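Local coordinates for protein MAU2 chromatid cohesion factor homolog (Saccharomyces cerevisiae, PDB 4XDN) that forms a complex with SCC2 that is required for cohesin to associate with chromosomes, and so takes part in sister chromatid cohesion, at residues A[261-275]-A[322-334]. Numbering follows the deposited sequence.
Sequences MVIQLCKDGNITDHL and NILLLLQSVSYIV
Leu-265 packs against Ser-331, Leu-327 and Val-330, and Met-261 against Leu-324 and Leu-327, where two nearly parallel helices, 261-266 and 322-331, cross at 15° with axes 10.3 Å apart. With CG anti to the backbone N (chi1 -164°), Leu-265 drives CD1 against Ser-331, where CD1 to CB is a tight 3.2 Å; its other methyl, CD2, meets Leu-327 CD2 and Val-330 CG1. Met-261 is bent at chi2 and chi3, which brings CE to 3.9 Å from both Leu-324 CD1 and Leu-327 CB. Past the helix-ending Schellman motif at Asp-268, the chain leads through Ile-271 into helix 272-291, and Ile-271 and Leu-275 add a second row of contacts. Ile-271 CD1 lies 3.5 Å from Ser-331 OG and slants against the Tyr-332 ring, and Leu-275 CD1 sits 3.6 Å from Gln-328 NE2. Side-chain hydrogen bonds beside the contact join residues of one segment: Gln-328 NE2 donates nearly straight (167°) to Tyr-332 OH, which lies in the Gln-328 amide plane, while Ser-331 OG donates to Gln-328 O at 2.7 Å. Asn-270 OD1 caps helix 272-291 through Thr-272 N and also accepts from Thr-272 OG1. Phe-278 extends the apolar layer over Met-261 and Leu-324. The helical hairpin thus meets helix 317-331 mainly through aliphatic groups, while Ser-331 OG and Gln-328 NE2 find partners within their own segment.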
loop_
_atom_site.group_PDB
_atom_site.type_symbol
_atom_site.label_atom_id
_atom_site.label_comp_id
_atom_site.label_asym_id
_atom_site.label_seq_id
_atom_site.Cartn_x
_atom_site.Cartn_y
_atom_site.Cartn_z
ATOM N N MET A 261 -12.389 -3.922 2.715
ATOM C CA MET A 261 -12.525 -2.474 2.828
ATOM C C MET A 261 -11.724 -1.765 1.740
ATOM O O MET A 261 -12.208 -0.821 1.116
ATOM C CB MET A 261 -12.069 -1.998 4.208
ATOM C CG MET A 261 -13.191 -1.873 5.226
ATOM S SD MET A 261 -14.354 -0.551 4.837
ATOM C CE MET A 261 -13.313 0.894 5.025
ATOM N N VAL A 262 -10.496 -2.227 1.517
ATOM C CA VAL A 262 -9.632 -1.635 0.502
ATOM C C VAL A 262 -10.226 -1.839 -0.889
ATOM O O VAL A 262 -10.118 -0.964 -1.748
ATOM C CB VAL A 262 -8.208 -2.236 0.552
ATOM C CG1 VAL A 262 -7.348 -1.704 -0.596
ATOM C CG2 VAL A 262 -7.548 -1.928 1.885
ATOM N N ILE A 263 -10.850 -2.993 -1.110
ATOM C CA ILE A 263 -11.473 -3.280 -2.395
ATOM C C ILE A 263 -12.574 -2.259 -2.670
ATOM O O ILE A 263 -12.657 -1.716 -3.771
ATOM C CB ILE A 263 -12.052 -4.713 -2.445
ATOM C CG1 ILE A 263 -10.914 -5.735 -2.506
ATOM C CG2 ILE A 263 -12.949 -4.901 -3.671
ATOM C CD1 ILE A 263 -11.348 -7.172 -2.263
ATOM N N GLN A 264 -13.411 -1.997 -1.670
ATOM C CA GLN A 264 -14.485 -1.016 -1.810
ATOM C C GLN A 264 -13.917 0.377 -2.042
ATOM O O GLN A 264 -14.471 1.163 -2.811
ATOM C CB GLN A 264 -15.385 -1.012 -0.571
ATOM C CG GLN A 264 -16.200 -2.280 -0.393
ATOM C CD GLN A 264 -17.076 -2.581 -1.591
ATOM O OE1 GLN A 264 -16.964 -3.643 -2.203
ATOM N NE2 GLN A 264 -17.953 -1.645 -1.935
ATOM N N LEU A 265 -12.807 0.671 -1.376
ATOM C CA LEU A 265 -12.151 1.964 -1.504
ATOM C C LEU A 265 -11.624 2.159 -2.922
ATOM O O LEU A 265 -11.793 3.223 -3.520
ATOM C CB LEU A 265 -11.013 2.077 -0.486
ATOM C CG LEU A 265 -10.445 3.467 -0.189
ATOM C CD1 LEU A 265 -11.518 4.381 0.377
ATOM C CD2 LEU A 265 -9.283 3.365 0.778
ATOM N N CYS A 266 -11.004 1.116 -3.463
ATOM C CA CYS A 266 -10.396 1.183 -4.786
ATOM C C CYS A 266 -11.438 1.295 -5.899
ATOM O O CYS A 266 -11.165 1.873 -6.952
ATOM C CB CYS A 266 -9.512 -0.045 -5.018
ATOM S SG CYS A 266 -7.980 -0.035 -4.050
ATOM N N LYS A 267 -12.623 0.742 -5.664
ATOM C CA LYS A 267 -13.712 0.814 -6.635
ATOM C C LYS A 267 -14.701 1.926 -6.282
ATOM O O LYS A 267 -15.723 2.089 -6.952
ATOM C CB LYS A 267 -14.443 -0.526 -6.711
ATOM C CG LYS A 267 -15.294 -0.828 -5.491
ATOM C CD LYS A 267 -15.795 -2.264 -5.489
ATOM C CE LYS A 267 -16.676 -2.553 -6.693
ATOM N NZ LYS A 267 -17.351 -3.872 -6.573
ATOM N N ASP A 268 -14.386 2.687 -5.235
ATOM C CA ASP A 268 -15.274 3.728 -4.726
ATOM C C ASP A 268 -16.688 3.188 -4.512
ATOM O O ASP A 268 -17.675 3.806 -4.916
ATOM C CB ASP A 268 -15.290 4.933 -5.674
ATOM C CG ASP A 268 -14.119 5.870 -5.441
ATOM O OD1 ASP A 268 -14.068 6.492 -4.360
ATOM O OD2 ASP A 268 -13.261 5.996 -6.339
ATOM N N GLY A 269 -16.774 2.022 -3.880
ATOM C CA GLY A 269 -18.050 1.434 -3.525
ATOM C C GLY A 269 -18.491 1.884 -2.146
ATOM O O GLY A 269 -17.762 2.596 -1.455
ATOM N N ASN A 270 -19.687 1.468 -1.744
ATOM C CA ASN A 270 -20.207 1.794 -0.421
ATOM C C ASN A 270 -19.613 0.873 0.640
ATOM O O ASN A 270 -19.531 -0.339 0.439
ATOM C CB ASN A 270 -21.733 1.698 -0.414
ATOM C CG ASN A 270 -22.349 2.351 0.804
ATOM O OD1 ASN A 270 -22.472 1.730 1.860
ATOM N ND2 ASN A 270 -22.734 3.616 0.667
ATOM N N ILE A 271 -19.203 1.451 1.768
ATOM C CA ILE A 271 -18.525 0.704 2.829
ATOM C C ILE A 271 -19.405 0.454 4.054
ATOM O O ILE A 271 -18.931 -0.081 5.057
ATOM C CB ILE A 271 -17.246 1.437 3.304
ATOM C CG1 ILE A 271 -17.589 2.822 3.865
ATOM C CG2 ILE A 271 -16.248 1.554 2.163
ATOM C CD1 ILE A 271 -16.443 3.486 4.601
ATOM N N THR A 272 -20.675 0.843 3.980
ATOM C CA THR A 272 -21.576 0.720 5.125
ATOM C C THR A 272 -21.683 -0.727 5.603
ATOM O O THR A 272 -21.534 -1.004 6.794
ATOM C CB THR A 272 -22.987 1.243 4.792
ATOM O OG1 THR A 272 -22.904 2.606 4.358
ATOM C CG2 THR A 272 -23.896 1.167 6.013
ATOM N N ASP A 273 -21.941 -1.646 4.677
ATOM C CA ASP A 273 -22.026 -3.061 5.016
ATOM C C ASP A 273 -20.709 -3.561 5.596
ATOM O O ASP A 273 -20.688 -4.256 6.610
ATOM C CB ASP A 273 -22.397 -3.890 3.785
ATOM C CG ASP A 273 -23.817 -3.646 3.323
ATOM O OD1 ASP A 273 -24.662 -3.271 4.163
ATOM O OD2 ASP A 273 -24.089 -3.835 2.120
ATOM N N HIS A 274 -19.614 -3.192 4.945
ATOM C CA HIS A 274 -18.288 -3.637 5.348
ATOM C C HIS A 274 -17.877 -3.038 6.690
ATOM O O HIS A 274 -17.121 -3.651 7.446
ATOM C CB HIS A 274 -17.273 -3.276 4.264
ATOM C CG HIS A 274 -17.521 -3.973 2.963
ATOM N ND1 HIS A 274 -18.451 -3.530 2.046
ATOM C CD2 HIS A 274 -16.977 -5.094 2.434
ATOM C CE1 HIS A 274 -18.460 -4.342 1.004
ATOM N NE2 HIS A 274 -17.574 -5.299 1.215
ATOM N N LEU A 275 -18.380 -1.845 6.988
ATOM C CA LEU A 275 -18.163 -1.231 8.291
ATOM C C LEU A 275 -18.898 -2.013 9.373
ATOM O O LEU A 275 -18.360 -2.248 10.456
ATOM C CB LEU A 275 -18.631 0.229 8.289
ATOM C CG LEU A 275 -17.648 1.263 7.732
ATOM C CD1 LEU A 275 -18.326 2.619 7.588
ATOM C CD2 LEU A 275 -16.412 1.378 8.620
ATOM N N ASN A 322 -7.253 1.793 14.145
ATOM C CA ASN A 322 -6.557 2.960 13.616
ATOM C C ASN A 322 -6.495 2.918 12.089
ATOM O O ASN A 322 -6.738 3.925 11.425
ATOM C CB ASN A 322 -5.146 3.044 14.203
ATOM C CG ASN A 322 -4.484 4.388 13.954
ATOM O OD1 ASN A 322 -5.090 5.444 14.153
ATOM N ND2 ASN A 322 -3.229 4.355 13.515
ATOM N N ILE A 323 -6.176 1.745 11.543
ATOM C CA ILE A 323 -6.139 1.545 10.095
ATOM C C ILE A 323 -7.534 1.712 9.500
ATOM O O ILE A 323 -7.707 2.380 8.483
ATOM C CB ILE A 323 -5.594 0.141 9.721
ATOM C CG1 ILE A 323 -4.125 -0.011 10.139
ATOM C CG2 ILE A 323 -5.742 -0.127 8.218
ATOM C CD1 ILE A 323 -3.141 0.855 9.361
ATOM N N LEU A 324 -8.525 1.093 10.136
ATOM C CA LEU A 324 -9.897 1.142 9.642
ATOM C C LEU A 324 -10.421 2.570 9.618
ATOM O O LEU A 324 -11.156 2.958 8.709
ATOM C CB LEU A 324 -10.809 0.266 10.504
ATOM C CG LEU A 324 -12.304 0.342 10.185
ATOM C CD1 LEU A 324 -12.579 0.000 8.722
ATOM C CD2 LEU A 324 -13.088 -0.577 11.107
ATOM N N LEU A 325 -10.042 3.351 10.622
ATOM C CA LEU A 325 -10.489 4.731 10.701
ATOM C C LEU A 325 -9.848 5.547 9.582
ATOM O O LEU A 325 -10.468 6.459 9.037
ATOM C CB LEU A 325 -10.157 5.327 12.069
ATOM C CG LEU A 325 -10.659 6.751 12.319
ATOM C CD1 LEU A 325 -12.166 6.852 12.108
ATOM C CD2 LEU A 325 -10.292 7.198 13.727
ATOM N N LEU A 326 -8.611 5.207 9.236
ATOM C CA LEU A 326 -7.922 5.872 8.136
ATOM C C LEU A 326 -8.626 5.580 6.816
ATOM O O LEU A 326 -8.932 6.497 6.054
ATOM C CB LEU A 326 -6.457 5.430 8.064
ATOM C CG LEU A 326 -5.634 5.970 6.890
ATOM C CD1 LEU A 326 -5.506 7.485 6.958
ATOM C CD2 LEU A 326 -4.261 5.315 6.851
ATOM N N LEU A 327 -8.887 4.302 6.558
ATOM C CA LEU A 327 -9.543 3.886 5.321
ATOM C C LEU A 327 -10.920 4.526 5.188
ATOM O O LEU A 327 -11.299 4.980 4.108
ATOM C CB LEU A 327 -9.673 2.361 5.264
ATOM C CG LEU A 327 -8.374 1.551 5.299
ATOM C CD1 LEU A 327 -8.687 0.065 5.266
ATOM C CD2 LEU A 327 -7.443 1.925 4.152
ATOM N N GLN A 328 -11.668 4.556 6.286
ATOM C CA GLN A 328 -12.995 5.157 6.284
ATOM C C GLN A 328 -12.911 6.637 5.938
ATOM O O GLN A 328 -13.730 7.150 5.177
ATOM C CB GLN A 328 -13.675 4.973 7.642
ATOM C CG GLN A 328 -15.060 5.604 7.728
ATOM C CD GLN A 328 -15.737 5.349 9.056
ATOM O OE1 GLN A 328 -15.103 4.910 10.012
ATOM N NE2 GLN A 328 -17.035 5.621 9.123
ATOM N N SER A 329 -11.912 7.314 6.499
ATOM C CA SER A 329 -11.742 8.748 6.295
ATOM C C SER A 329 -11.322 9.054 4.862
ATOM O O SER A 329 -11.805 10.016 4.260
ATOM C CB SER A 329 -10.711 9.312 7.278
ATOM O OG SER A 329 -11.143 9.147 8.620
ATOM N N VAL A 330 -10.421 8.237 4.321
ATOM C CA VAL A 330 -9.973 8.400 2.942
ATOM C C VAL A 330 -11.151 8.229 1.988
ATOM O O VAL A 330 -11.250 8.930 0.978
ATOM C CB VAL A 330 -8.864 7.389 2.574
ATOM C CG1 VAL A 330 -8.581 7.414 1.078
ATOM C CG2 VAL A 330 -7.591 7.691 3.345
ATOM N N SER A 331 -12.039 7.296 2.316
ATOM C CA SER A 331 -13.192 7.008 1.472
ATOM C C SER A 331 -14.147 8.195 1.402
ATOM O O SER A 331 -14.905 8.323 0.447
ATOM C CB SER A 331 -13.943 5.775 1.985
ATOM O OG SER A 331 -14.910 6.130 2.956
ATOM N N TYR A 332 -14.103 9.059 2.413
ATOM C CA TYR A 332 -15.009 10.203 2.487
ATOM C C TYR A 332 -14.396 11.498 1.952
ATOM O O TYR A 332 -15.080 12.522 1.885
ATOM C CB TYR A 332 -15.453 10.441 3.934
ATOM C CG TYR A 332 -16.262 9.325 4.566
ATOM C CD1 TYR A 332 -16.987 8.430 3.793
ATOM C CD2 TYR A 332 -16.307 9.185 5.946
ATOM C CE1 TYR A 332 -17.727 7.421 4.381
ATOM C CE2 TYR A 332 -17.043 8.182 6.540
ATOM C CZ TYR A 332 -17.752 7.302 5.754
ATOM O OH TYR A 332 -18.483 6.302 6.348
ATOM N N ILE A 333 -13.117 11.466 1.589
ATOM C CA ILE A 333 -12.422 12.670 1.132
ATOM C C ILE A 333 -13.154 13.323 -0.033
ATOM O O ILE A 333 -13.388 14.533 -0.030
ATOM C CB ILE A 333 -10.975 12.365 0.690
ATOM C CG1 ILE A 333 -10.166 11.761 1.842
ATOM C CG2 ILE A 333 -10.291 13.625 0.156
ATOM C CD1 ILE A 333 -9.834 12.723 2.961
ATOM N N VAL A 334 -13.512 12.512 -1.028
ATOM C CA VAL A 334 -14.129 13.014 -2.253
ATOM C C VAL A 334 -15.446 13.724 -1.955
ATOM O O VAL A 334 -15.824 14.661 -2.654
ATOM C CB VAL A 334 -14.365 11.867 -3.273
ATOM C CG1 VAL A 334 -15.400 10.868 -2.752
ATOM C CG2 VAL A 334 -14.780 12.425 -4.624
#